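Local coordinates for protein acetyl-CoA acetyltransferase (Mycobacterium smegmatis, PDB 4EGV) that may have acyltransferase activity as a monomeric member of the thiolase family, with the thiolase fold and an additional C-terminal domain, at residues A[222-227]-A[366-371]; A[271-276]-A[380-385]; A[298-303]-A[323-328]; A[66-71]-A[101-106]. All blocks are in the same frame, centred on the assembly; numbering follows the deposited sequence.

Contact 1 of 4, residues A[222-227]-A[366-371]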
loop_
_atom_site.group_PDB
_atom_site.type_symbol
_atom_site.label_atom_id
_atom_site.label_comp_id
_atom_site.label_asym_id
_atom_site.label_seq_id
_atom_site.Cartn_x
_atom_site.Cartn_y
_atom_site.Cartn_z
ATOM N N ALA A 222 6.718 -2.331 -15.807
ATOM C CA ALA A 222 7.973 -2.932 -16.302
ATOM C C ALA A 222 9.217 -2.364 -15.606
ATOM O O ALA A 222 10.095 -3.140 -15.193
ATOM C CB ALA A 222 8.084 -2.868 -17.808
ATOM N N PRO A 223 9.288 -1.019 -15.446
ATOM C CA PRO A 223 10.357 -0.414 -14.661
ATOM C C PRO A 223 10.420 -0.902 -13.202
ATOM O O PRO A 223 11.504 -0.985 -12.637
ATOM C CB PRO A 223 10.015 1.080 -14.699
ATOM C CG PRO A 223 9.188 1.260 -15.867
ATOM C CD PRO A 223 8.460 0.009 -16.109
ATOM N N PHE A 224 9.262 -1.193 -12.613
ATOM C CA PHE A 224 9.160 -1.915 -11.332
ATOM C C PHE A 224 9.889 -3.277 -11.277
ATOM O O PHE A 224 10.709 -3.501 -10.389
ATOM C CB PHE A 224 7.699 -2.099 -10.949
ATOM C CG PHE A 224 7.075 -0.882 -10.396
ATOM C CD1 PHE A 224 6.613 -0.859 -9.097
ATOM C CD2 PHE A 224 6.957 0.248 -11.154
ATOM C CE1 PHE A 224 6.035 0.290 -8.567
ATOM C CE2 PHE A 224 6.395 1.394 -10.627
ATOM C CZ PHE A 224 5.928 1.415 -9.350
ATOM N N SER A 225 9.606 -4.160 -12.233
ATOM C CA SER A 225 10.183 -5.490 -12.205
ATOM C C SER A 225 11.662 -5.479 -12.500
ATOM O O SER A 225 12.370 -6.396 -12.104
ATOM C CB SER A 225 9.423 -6.507 -13.082
ATOM O OG SER A 225 9.593 -6.277 -14.455
ATOM N N LYS A 226 12.139 -4.422 -13.156
ATOM C CA LYS A 226 13.558 -4.271 -13.381
ATOM C C LYS A 226 14.313 -3.965 -12.095
ATOM O O LYS A 226 15.325 -4.605 -11.797
ATOM C CB LYS A 226 13.827 -3.194 -14.411
ATOM C CG LYS A 226 15.317 -3.027 -14.648
ATOM C CD LYS A 226 15.699 -2.272 -15.928
ATOM C CE LYS A 226 16.007 -0.793 -15.646
ATOM N NZ LYS A 226 14.772 0.008 -15.673
ATOM N N VAL A 227 13.822 -2.983 -11.340
ATOM C CA VAL A 227 14.343 -2.673 -10.018
ATOM C C VAL A 227 14.254 -3.904 -9.113
ATOM O O VAL A 227 15.140 -4.169 -8.343
ATOM C CB VAL A 227 13.590 -1.460 -9.396
ATOM C CG1 VAL A 227 13.828 -1.333 -7.883
ATOM C CG2 VAL A 227 13.955 -0.173 -10.111
ATOM N N GLY A 366 12.166 7.376 -10.466
ATOM C CA GLY A 366 11.630 6.055 -10.236
ATOM C C GLY A 366 10.485 6.120 -9.252
ATOM O O GLY A 366 10.443 6.986 -8.398
ATOM N N LEU A 367 9.549 5.201 -9.337
ATOM C CA LEU A 367 8.449 5.164 -8.349
ATOM C C LEU A 367 8.573 4.069 -7.279
ATOM O O LEU A 367 7.726 3.944 -6.424
ATOM C CB LEU A 367 7.092 5.081 -9.051
ATOM C CG LEU A 367 6.894 6.111 -10.158
ATOM C CD1 LEU A 367 5.682 5.737 -10.953
ATOM C CD2 LEU A 367 6.748 7.498 -9.555
ATOM N N THR A 368 9.656 3.307 -7.322
ATOM C CA THR A 368 9.896 2.243 -6.348
ATOM C C THR A 368 11.358 2.133 -5.924
ATOM O O THR A 368 12.274 2.419 -6.662
ATOM C CB THR A 368 9.360 0.868 -6.849
ATOM O OG1 THR A 368 9.421 -0.074 -5.789
ATOM C CG2 THR A 368 10.160 0.353 -8.055
ATOM N N LEU A 369 11.555 1.740 -4.699
ATOM C CA LEU A 369 12.871 1.528 -4.210
ATOM C C LEU A 369 13.134 0.041 -4.049
ATOM O O LEU A 369 14.249 -0.390 -3.967
ATOM C CB LEU A 369 12.985 2.194 -2.856
ATOM C CG LEU A 369 13.148 3.689 -2.876
ATOM C CD1 LEU A 369 13.038 4.222 -1.450
ATOM C CD2 LEU A 369 14.487 4.009 -3.485
ATOM N N THR A 370 12.065 -0.721 -4.001
ATOM C CA THR A 370 12.103 -2.099 -3.641
ATOM C C THR A 370 11.944 -2.984 -4.883
ATOM O O THR A 370 12.604 -4.003 -5.046
ATOM C CB THR A 370 10.978 -2.346 -2.631
ATOM O OG1 THR A 370 11.364 -1.834 -1.358
ATOM C CG2 THR A 370 10.735 -3.766 -2.478
ATOM N N GLY A 371 11.069 -2.569 -5.742
ATOM C CA GLY A 371 10.731 -3.368 -6.862
ATOM C C GLY A 371 9.257 -3.575 -6.906
ATOM O O GLY A 371 8.757 -3.963 -7.895
#
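V227 and G371 mark the closest approach of the two backbones, 4.8 Å between their CA atoms, where a turn of helix 210-230 meets the loop that runs from helix 348-357 to helix 373-376. Just there the carbonyl of F224 looks at the loop: its O lies 3.5 Å from CA of G371 in a C-H...O contact. G371 has a positive phi, at which a CB would be pressed against the carbonyl O of T370.

F224 makes the largest single contribution. Its phenyl group leaves the helix with CG beside the backbone N (chi1 -77°) and lies against T368, whose methyl CG2 sits over one ring face, 4.1 Å from the centroid and displaced toward the rim, as a CH-pi contact. At the far end of the ring CZ of F224 meets CB of L367 at 3.9 Å. One turn on, V227 points at the loop and sets CG1 3.7 Å from N of G371, with CG2 of T368 also in touch. T368 is split in its duties: OG1 turns back to the N-H groups of T370 and G371, the latter at 3.0 Å between G371 N and T368 OG1, forming an ST turn and ST motif that curls the loop, while the methyl is left for the helix. F221 and F375 also lie against F224.

Helix 210-230 lies between strands 136-143 and 271-279, corresponding in position to the loop domain of thiolases, and it rests here on a loop of the C-terminal half of the thiolase fold.

Contact 2 of 4, residues A[271-276]-A[380-385]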
loop_
_atom_site.group_PDB
_atom_site.type_symbol
_atom_site.label_atom_id
_atom_site.label_comp_id
_atom_site.label_asym_id
_atom_site.label_seq_id
_atom_site.Cartn_x
_atom_site.Cartn_y
_atom_site.Cartn_z
ATOM N N GLN A 271 10.095 -13.578 4.366
ATOM C CA GLN A 271 10.812 -12.316 4.550
ATOM C C GLN A 271 10.404 -11.551 5.811
ATOM O O GLN A 271 9.230 -11.519 6.178
ATOM C CB GLN A 271 10.638 -11.422 3.320
ATOM C CG GLN A 271 9.246 -11.467 2.710
ATOM C CD GLN A 271 9.055 -10.434 1.617
ATOM O OE1 GLN A 271 8.239 -9.522 1.747
ATOM N NE2 GLN A 271 9.809 -10.572 0.533
ATOM N N GLY A 272 11.386 -10.933 6.463
ATOM C CA GLY A 272 11.136 -10.094 7.616
ATOM C C GLY A 272 11.747 -8.734 7.440
ATOM O O GLY A 272 12.709 -8.576 6.713
ATOM N N ALA A 273 11.158 -7.743 8.087
ATOM C CA ALA A 273 11.708 -6.405 8.135
ATOM C C ALA A 273 11.530 -5.810 9.548
ATOM O O ALA A 273 10.563 -6.116 10.200
ATOM C CB ALA A 273 11.070 -5.555 7.050
ATOM N N ALA A 274 12.470 -4.986 10.014
ATOM C CA ALA A 274 12.389 -4.316 11.303
ATOM C C ALA A 274 12.913 -2.893 11.235
ATOM O O ALA A 274 13.821 -2.602 10.474
ATOM C CB ALA A 274 13.125 -5.099 12.333
ATOM N N LEU A 275 12.319 -2.002 12.020
ATOM C CA LEU A 275 12.831 -0.642 12.175
ATOM C C LEU A 275 13.125 -0.274 13.624
ATOM O O LEU A 275 12.315 -0.439 14.492
ATOM C CB LEU A 275 11.861 0.401 11.571
ATOM C CG LEU A 275 11.248 0.133 10.186
ATOM C CD1 LEU A 275 10.018 0.983 9.932
ATOM C CD2 LEU A 275 12.276 0.294 9.083
ATOM N N LEU A 276 14.296 0.255 13.867
ATOM C CA LEU A 276 14.652 0.707 15.174
ATOM C C LEU A 276 14.664 2.222 15.236
ATOM O O LEU A 276 15.338 2.865 14.487
ATOM C CB LEU A 276 16.004 0.123 15.540
ATOM C CG LEU A 276 16.629 0.314 16.928
ATOM C CD1 LEU A 276 15.758 -0.188 18.135
ATOM C CD2 LEU A 276 18.008 -0.314 16.869
ATOM N N GLY A 380 1.375 -8.508 0.725
ATOM C CA GLY A 380 0.969 -7.131 0.723
ATOM C C GLY A 380 0.930 -6.412 2.049
ATOM O O GLY A 380 1.002 -5.186 2.081
ATOM N N ASN A 381 0.847 -7.158 3.135
ATOM C CA ASN A 381 0.694 -6.540 4.425
ATOM C C ASN A 381 1.919 -5.823 5.037
ATOM O O ASN A 381 1.810 -4.712 5.569
ATOM C CB ASN A 381 0.080 -7.509 5.415
ATOM C CG ASN A 381 -0.865 -6.810 6.334
ATOM O OD1 ASN A 381 -0.501 -6.441 7.461
ATOM N ND2 ASN A 381 -2.078 -6.549 5.837
ATOM N N ASN A 382 3.073 -6.468 4.961
ATOM C CA ASN A 382 4.297 -5.929 5.520
ATOM C C ASN A 382 5.259 -5.331 4.475
ATOM O O ASN A 382 6.391 -5.014 4.765
ATOM C CB ASN A 382 4.994 -6.998 6.380
ATOM C CG ASN A 382 5.947 -6.399 7.344
ATOM O OD1 ASN A 382 5.553 -5.588 8.170
ATOM N ND2 ASN A 382 7.215 -6.735 7.220
ATOM N N TYR A 383 4.785 -5.154 3.259
ATOM C CA TYR A 383 5.619 -4.640 2.186
ATOM C C TYR A 383 6.291 -3.296 2.457
ATOM O O TYR A 383 7.482 -3.159 2.247
ATOM C CB TYR A 383 4.837 -4.535 0.886
ATOM C CG TYR A 383 5.621 -3.735 -0.127
ATOM C CD1 TYR A 383 6.643 -4.340 -0.879
ATOM C CD2 TYR A 383 5.396 -2.360 -0.294
ATOM C CE1 TYR A 383 7.368 -3.633 -1.754
ATOM C CE2 TYR A 383 6.145 -1.643 -1.189
ATOM C CZ TYR A 383 7.127 -2.288 -1.910
ATOM O OH TYR A 383 7.872 -1.601 -2.822
ATOM N N SER A 384 5.541 -2.301 2.913
ATOM C CA SER A 384 6.104 -0.962 3.128
ATOM C C SER A 384 7.208 -0.880 4.169
ATOM O O SER A 384 7.851 0.134 4.303
ATOM C CB SER A 384 5.016 0.089 3.437
ATOM O OG SER A 384 4.491 0.671 2.257
HETATM N N MSE A 385 7.454 -1.917 4.924
HETATM C CA MSE A 385 8.531 -1.807 5.862
HETATM C C MSE A 385 9.873 -2.039 5.209
HETATM O O MSE A 385 10.893 -1.553 5.684
HETATM C CB MSE A 385 8.353 -2.807 6.952
HETATM C CG MSE A 385 9.293 -2.562 8.057
HETATM SE SE MSE A 385 8.422 -3.134 9.568
HETATM C CE MSE A 385 8.189 -4.999 9.210
#
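N382 touches strand 271-279 first: its ND2 comes within 4.0 Å of CB of A273, from the loop that leads into helix 383-397. CG stands opposite the backbone N (chi1 -160°), which swings the amide out to the strand; OD1 at its other end is hydrogen-bonded to the hydroxyl of T74. The carbonyl of N382 receives the N-H of M385, with 3.3 Å between M385 N and N382 O, so the chain is already wound into a turn here. Y383 heads away from the strand, and its hydroxyl bonds to D341.

Helix 383-397 probably matches the helix that, in the family pattern, each half of a thiolase contributes to the buried middle layer. Strand 271-279 belongs to the N-terminal half of the mixed sheet, so this is the C-terminal half's buried helix meeting the other half's strands.

M385, modelled as selenomethionine, then does most of the touching. Its CA is 6.0 Å from CA of A273. The chain leaves with CG opposite the backbone N (chi1 -170°), and this methylene rides over two strand residues that face the helix: CG of M385 is 3.6 Å from CB of A273 and 4.0 Å from CG of L275. The L275 and M385 side chains run alongside each other, pointing opposite ways, with CD2 of L275 reaching 4.1 Å from O of M385. Placement of the terminal methyl CE is doubtful, since it crowds A273 and N382 in the model. I139 of the adjoining strand 136-143 also touches M385, while one residue on, H386 packs on A273 as well.

Contact 3 of 4, residues A[298-303]-A[323-328]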
loop_
_atom_site.group_PDB
_atom_site.type_symbol
_atom_site.label_atom_id
_atom_site.label_comp_id
_atom_site.label_asym_id
_atom_site.label_seq_id
_atom_site.Cartn_x
_atom_site.Cartn_y
_atom_site.Cartn_z
ATOM N N GLY A 298 8.334 14.313 7.101
ATOM C CA GLY A 298 6.921 14.480 6.838
ATOM C C GLY A 298 6.118 13.232 7.034
ATOM O O GLY A 298 6.623 12.127 6.964
ATOM N N HIS A 299 4.839 13.425 7.283
ATOM C CA HIS A 299 3.961 12.306 7.515
ATOM C C HIS A 299 2.530 12.742 7.372
ATOM O O HIS A 299 2.249 13.895 7.578
ATOM C CB HIS A 299 4.207 11.738 8.903
ATOM C CG HIS A 299 4.590 12.771 9.920
ATOM N ND1 HIS A 299 3.672 13.397 10.735
ATOM C CD2 HIS A 299 5.797 13.281 10.257
ATOM C CE1 HIS A 299 4.301 14.249 11.522
ATOM N NE2 HIS A 299 5.588 14.207 11.242
ATOM N N ALA A 300 1.655 11.821 6.972
ATOM C CA ALA A 300 0.205 11.980 7.054
ATOM C C ALA A 300 -0.468 10.609 6.977
ATOM O O ALA A 300 0.092 9.685 6.430
ATOM C CB ALA A 300 -0.313 12.916 5.994
ATOM N N ASP A 301 -1.643 10.483 7.581
ATOM C CA ASP A 301 -2.458 9.281 7.503
ATOM C C ASP A 301 -3.897 9.643 7.064
ATOM O O ASP A 301 -4.597 10.379 7.745
ATOM C CB ASP A 301 -2.476 8.499 8.842
ATOM C CG ASP A 301 -1.069 8.276 9.459
ATOM O OD1 ASP A 301 -0.193 7.615 8.841
ATOM O OD2 ASP A 301 -0.837 8.740 10.597
HETATM N N MSE A 302 -4.328 9.114 5.929
HETATM C CA MSE A 302 -5.666 9.367 5.447
HETATM C C MSE A 302 -6.496 8.115 5.261
HETATM O O MSE A 302 -5.971 7.027 5.228
HETATM C CB MSE A 302 -5.617 10.183 4.163
HETATM C CG MSE A 302 -5.118 11.627 4.361
HETATM SE SE MSE A 302 -6.251 12.773 5.485
HETATM C CE MSE A 302 -7.946 12.685 4.490
ATOM N N LYS A 303 -7.808 8.286 5.157
ATOM C CA LYS A 303 -8.746 7.175 5.030
ATOM C C LYS A 303 -9.916 7.525 4.119
ATOM O O LYS A 303 -10.458 8.604 4.232
ATOM C CB LYS A 303 -9.262 6.784 6.410
ATOM C CG LYS A 303 -10.382 5.744 6.400
ATOM C CD LYS A 303 -10.992 5.556 7.783
ATOM C CE LYS A 303 -9.880 5.070 8.738
ATOM N NZ LYS A 303 -10.003 5.484 10.164
ATOM N N VAL A 323 -0.324 12.571 0.698
ATOM C CA VAL A 323 0.939 12.917 0.064
ATOM C C VAL A 323 1.246 14.404 0.171
ATOM O O VAL A 323 2.336 14.775 0.545
ATOM C CB VAL A 323 0.983 12.470 -1.398
ATOM C CG1 VAL A 323 2.106 13.148 -2.154
ATOM C CG2 VAL A 323 1.149 10.956 -1.488
ATOM N N ASN A 324 0.271 15.245 -0.131
ATOM C CA ASN A 324 0.469 16.682 -0.098
ATOM C C ASN A 324 0.685 17.259 1.285
ATOM O O ASN A 324 1.498 18.158 1.445
ATOM C CB ASN A 324 -0.662 17.414 -0.809
ATOM C CG ASN A 324 -0.494 17.427 -2.315
ATOM O OD1 ASN A 324 0.634 17.391 -2.817
ATOM N ND2 ASN A 324 -1.614 17.468 -3.042
ATOM N N GLU A 325 -0.035 16.742 2.275
ATOM C CA GLU A 325 0.147 17.126 3.672
ATOM C C GLU A 325 1.520 16.693 4.225
ATOM O O GLU A 325 2.159 17.432 4.986
ATOM C CB GLU A 325 -1.010 16.597 4.522
ATOM C CG GLU A 325 -0.836 16.666 6.047
ATOM C CD GLU A 325 -0.825 18.086 6.602
ATOM O OE1 GLU A 325 -1.174 19.023 5.874
ATOM O OE2 GLU A 325 -0.469 18.260 7.777
ATOM N N ALA A 326 1.983 15.512 3.831
ATOM C CA ALA A 326 3.295 15.034 4.206
ATOM C C ALA A 326 4.389 15.865 3.605
ATOM O O ALA A 326 5.428 16.004 4.196
ATOM C CB ALA A 326 3.452 13.648 3.782
ATOM N N LEU A 327 4.154 16.395 2.409
ATOM C CA LEU A 327 5.039 17.328 1.748
ATOM C C LEU A 327 5.126 18.651 2.502
ATOM O O LEU A 327 6.201 19.183 2.708
ATOM C CB LEU A 327 4.568 17.557 0.315
ATOM C CG LEU A 327 5.343 17.103 -0.929
ATOM C CD1 LEU A 327 6.402 16.081 -0.626
ATOM C CD2 LEU A 327 4.417 16.566 -1.989
ATOM N N ARG A 328 3.979 19.172 2.916
ATOM C CA ARG A 328 3.939 20.388 3.710
ATOM C C ARG A 328 4.751 20.287 5.027
ATOM O O ARG A 328 5.714 21.024 5.210
ATOM C CB ARG A 328 2.489 20.825 3.963
ATOM C CG ARG A 328 2.366 22.248 4.462
ATOM C CD ARG A 328 0.976 22.538 5.001
ATOM N NE ARG A 328 0.637 21.724 6.163
ATOM C CZ ARG A 328 0.905 22.041 7.427
ATOM N NH1 ARG A 328 1.508 23.165 7.725
ATOM N NH2 ARG A 328 0.557 21.227 8.404
#
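H299 and A326 bring their CA atoms to 4.3 Å where strand 294-303 runs under helix 317-330, the short axes passing 5.9 Å apart at 150°, close to antiparallel.

The residues at the crossing are small. G298 puts nothing but a methylene between strand and helix: its CA is 3.4 Å from the carbonyl O of A326, a C-H...O contact in the space that a side chain on this residue would occupy. CB of A326 lies over the strand backbone itself, 3.8 Å from N of H299, while CA of A326 comes 3.7 Å from O of H299. A300 faces the helix and sets its methyl against the aliphatic part of E325, CB of A300 to CG of E325 being 3.8 Å.

E325 starts with CG opposite its backbone N (chi1 168°) and then bends, bringing its carboxylate to R328 one turn on. The guanidinium takes it side-on with two nitrogens: NE to OE1, nearly straight at 170°, and NH2 to OE2 at 3.2 Å, a salt bridge. OE2 also accepts from the backbone N of N431, a second bond that should help fix the carboxylate.

Helix 317-330 is the connection of a beta-alpha-beta crossover from strand 294-303 to strand 337-342, and it also leans on V417 and I419 of strand 414-421. H299, directed away from the helix, stacks on W427, bonds to D430 and touches T123 of helix 117-130 across the sheet.

Contact 4 of 4, residues A[66-71]-A[101-106]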
loop_
_atom_site.group_PDB
_atom_site.type_symbol
_atom_site.label_atom_id
_atom_site.label_comp_id
_atom_site.label_asym_id
_atom_site.label_seq_id
_atom_site.Cartn_x
_atom_site.Cartn_y
_atom_site.Cartn_z
ATOM N N ARG A 66 18.266 -4.113 25.643
ATOM C CA ARG A 66 17.827 -3.859 27.023
ATOM C C ARG A 66 17.127 -2.504 27.181
ATOM O O ARG A 66 16.358 -2.322 28.111
ATOM C CB ARG A 66 18.975 -4.026 28.037
ATOM C CG ARG A 66 19.276 -5.493 28.385
ATOM C CD ARG A 66 20.381 -5.681 29.478
ATOM N NE ARG A 66 21.627 -4.919 29.236
ATOM C CZ ARG A 66 22.719 -5.364 28.603
ATOM N NH1 ARG A 66 22.788 -6.591 28.121
ATOM N NH2 ARG A 66 23.757 -4.565 28.451
ATOM N N ALA A 67 17.368 -1.581 26.248
ATOM C CA ALA A 67 16.820 -0.247 26.336
ATOM C C ALA A 67 15.458 -0.093 25.645
ATOM O O ALA A 67 14.775 0.917 25.836
ATOM C CB ALA A 67 17.832 0.789 25.789
ATOM N N ILE A 68 15.085 -1.075 24.830
ATOM C CA ILE A 68 13.788 -1.062 24.144
ATOM C C ILE A 68 12.587 -1.110 25.124
ATOM O O ILE A 68 12.436 -2.055 25.894
ATOM C CB ILE A 68 13.650 -2.208 23.078
ATOM C CG1 ILE A 68 14.657 -2.039 21.959
ATOM C CG2 ILE A 68 12.249 -2.244 22.487
ATOM C CD1 ILE A 68 14.882 -3.281 21.133
ATOM N N ASP A 69 11.741 -0.090 25.056
ATOM C CA ASP A 69 10.589 -0.003 25.903
ATOM C C ASP A 69 9.262 -0.412 25.220
ATOM O O ASP A 69 8.287 -0.770 25.906
ATOM C CB ASP A 69 10.510 1.366 26.626
ATOM C CG ASP A 69 10.513 2.608 25.657
ATOM O OD1 ASP A 69 9.568 2.833 24.851
ATOM O OD2 ASP A 69 11.472 3.411 25.742
ATOM N N THR A 70 9.222 -0.376 23.882
ATOM C CA THR A 70 8.047 -0.830 23.147
ATOM C C THR A 70 8.422 -1.611 21.921
ATOM O O THR A 70 9.317 -1.214 21.198
ATOM C CB THR A 70 7.166 0.327 22.699
ATOM O OG1 THR A 70 6.990 1.201 23.801
ATOM C CG2 THR A 70 5.807 -0.187 22.246
ATOM N N VAL A 71 7.723 -2.729 21.726
ATOM C CA VAL A 71 7.740 -3.464 20.480
ATOM C C VAL A 71 6.365 -3.457 19.837
ATOM O O VAL A 71 5.330 -3.534 20.496
ATOM C CB VAL A 71 8.271 -4.904 20.589
ATOM C CG1 VAL A 71 9.670 -4.885 21.074
ATOM C CG2 VAL A 71 7.427 -5.745 21.485
ATOM N N ILE A 101 15.650 -11.572 20.918
ATOM C CA ILE A 101 16.683 -10.556 20.728
ATOM C C ILE A 101 17.256 -10.003 22.044
ATOM O O ILE A 101 18.158 -9.197 22.018
ATOM C CB ILE A 101 16.170 -9.403 19.814
ATOM C CG1 ILE A 101 15.040 -8.639 20.487
ATOM C CG2 ILE A 101 15.732 -9.923 18.468
ATOM C CD1 ILE A 101 14.844 -7.294 19.980
ATOM N N GLY A 102 16.726 -10.421 23.184
ATOM C CA GLY A 102 17.245 -9.989 24.482
ATOM C C GLY A 102 16.596 -8.742 25.035
ATOM O O GLY A 102 17.187 -8.046 25.818
ATOM N N ALA A 103 15.370 -8.467 24.612
ATOM C CA ALA A 103 14.596 -7.306 25.057
ATOM C C ALA A 103 13.553 -7.723 26.087
ATOM O O ALA A 103 13.067 -8.865 26.060
ATOM C CB ALA A 103 13.910 -6.601 23.859
ATOM N N ASP A 104 13.229 -6.811 27.006
ATOM C CA ASP A 104 12.103 -7.016 27.928
ATOM C C ASP A 104 11.298 -5.701 28.091
ATOM O O ASP A 104 11.435 -4.990 29.098
ATOM C CB ASP A 104 12.576 -7.602 29.272
ATOM C CG ASP A 104 11.384 -8.006 30.199
ATOM O OD1 ASP A 104 10.353 -8.499 29.680
ATOM O OD2 ASP A 104 11.480 -7.819 31.452
ATOM N N PRO A 105 10.482 -5.373 27.074
ATOM C CA PRO A 105 9.897 -4.050 26.976
ATOM C C PRO A 105 8.622 -3.959 27.749
ATOM O O PRO A 105 7.912 -4.955 27.873
ATOM C CB PRO A 105 9.611 -3.905 25.501
ATOM C CG PRO A 105 9.370 -5.266 25.025
ATOM C CD PRO A 105 10.147 -6.213 25.909
ATOM N N ALA A 106 8.324 -2.775 28.267
ATOM C CA ALA A 106 7.099 -2.564 29.008
ATOM C C ALA A 106 5.842 -2.736 28.088
ATOM O O ALA A 106 4.879 -3.352 28.489
ATOM C CB ALA A 106 7.131 -1.192 29.762
HETATM O O HOH W 1 13.919 -4.293 26.384
#
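P105 and I68 meet at the edge of the N-terminal half of the thiolase fold's mixed sheet, where the chain enters strand 70-73 beside the loop that leads from helix 93-101 into strand 107-110. Together these elements form a beta-alpha-beta crossover between neighbouring parallel strands, and the contact lies where helix and strand ends meet. The loop starts at G102, which with positive phi closes helix 93-101 in a Schellman motif.

Apolar contacts come in two groups. I68 reaches down to the helix end, its CD1 4.2 Å from CD1 of I101, the two side chains crossing at about a right angle; the same CD1 lies 4.4 Å from CB of A103. On the strand side, CG of P105 meets both methyls of V71, at 4.0 Å to CG1 and 4.1 Å to CG2, a forked grip given by chi1 of -61°, which turns both branches to the ring. CB of P105 lies near CG2 of I68, 4.3 Å away.

The backbones also come close. CA of P105 is 3.4 Å from O of I68, a C-H...O contact bent to 122° at the hydrogen. A residue further on, regular pairing takes over, as D69 and V71 bond through their backbones to H107. D69 OD2 accepts from the backbone N of V136, and T70 bonds through its hydroxyl to N134.

A water also bridges the segments: it donates to the carbonyl O of I68 at 2.7 Å and accepts from the backbone N of D104 at 2.7 Å.

Contact 4 closes first along the chain, in series with the other three; contacts 1 and 2 cross, and contact 3 is nested inside the loops closed by both. Contacts 2, 3 and 4 all reach the large mixed sheet, 4 and 2 through strands of the N-terminal half and 3 through a strand of the C-terminal half of the thiolase fold, which is distinct from the added C-terminal domain. Centres of contacts 1 and 2 lie about 17 Å apart, and the two touch where T370 and T368 pack on the Y383 hydroxyl. Contacts 1 and 4 are the most distant, about 35 Å between centres. Contacts 1 and 2 join parts of the fold; 3 and 4 are internal to their halves.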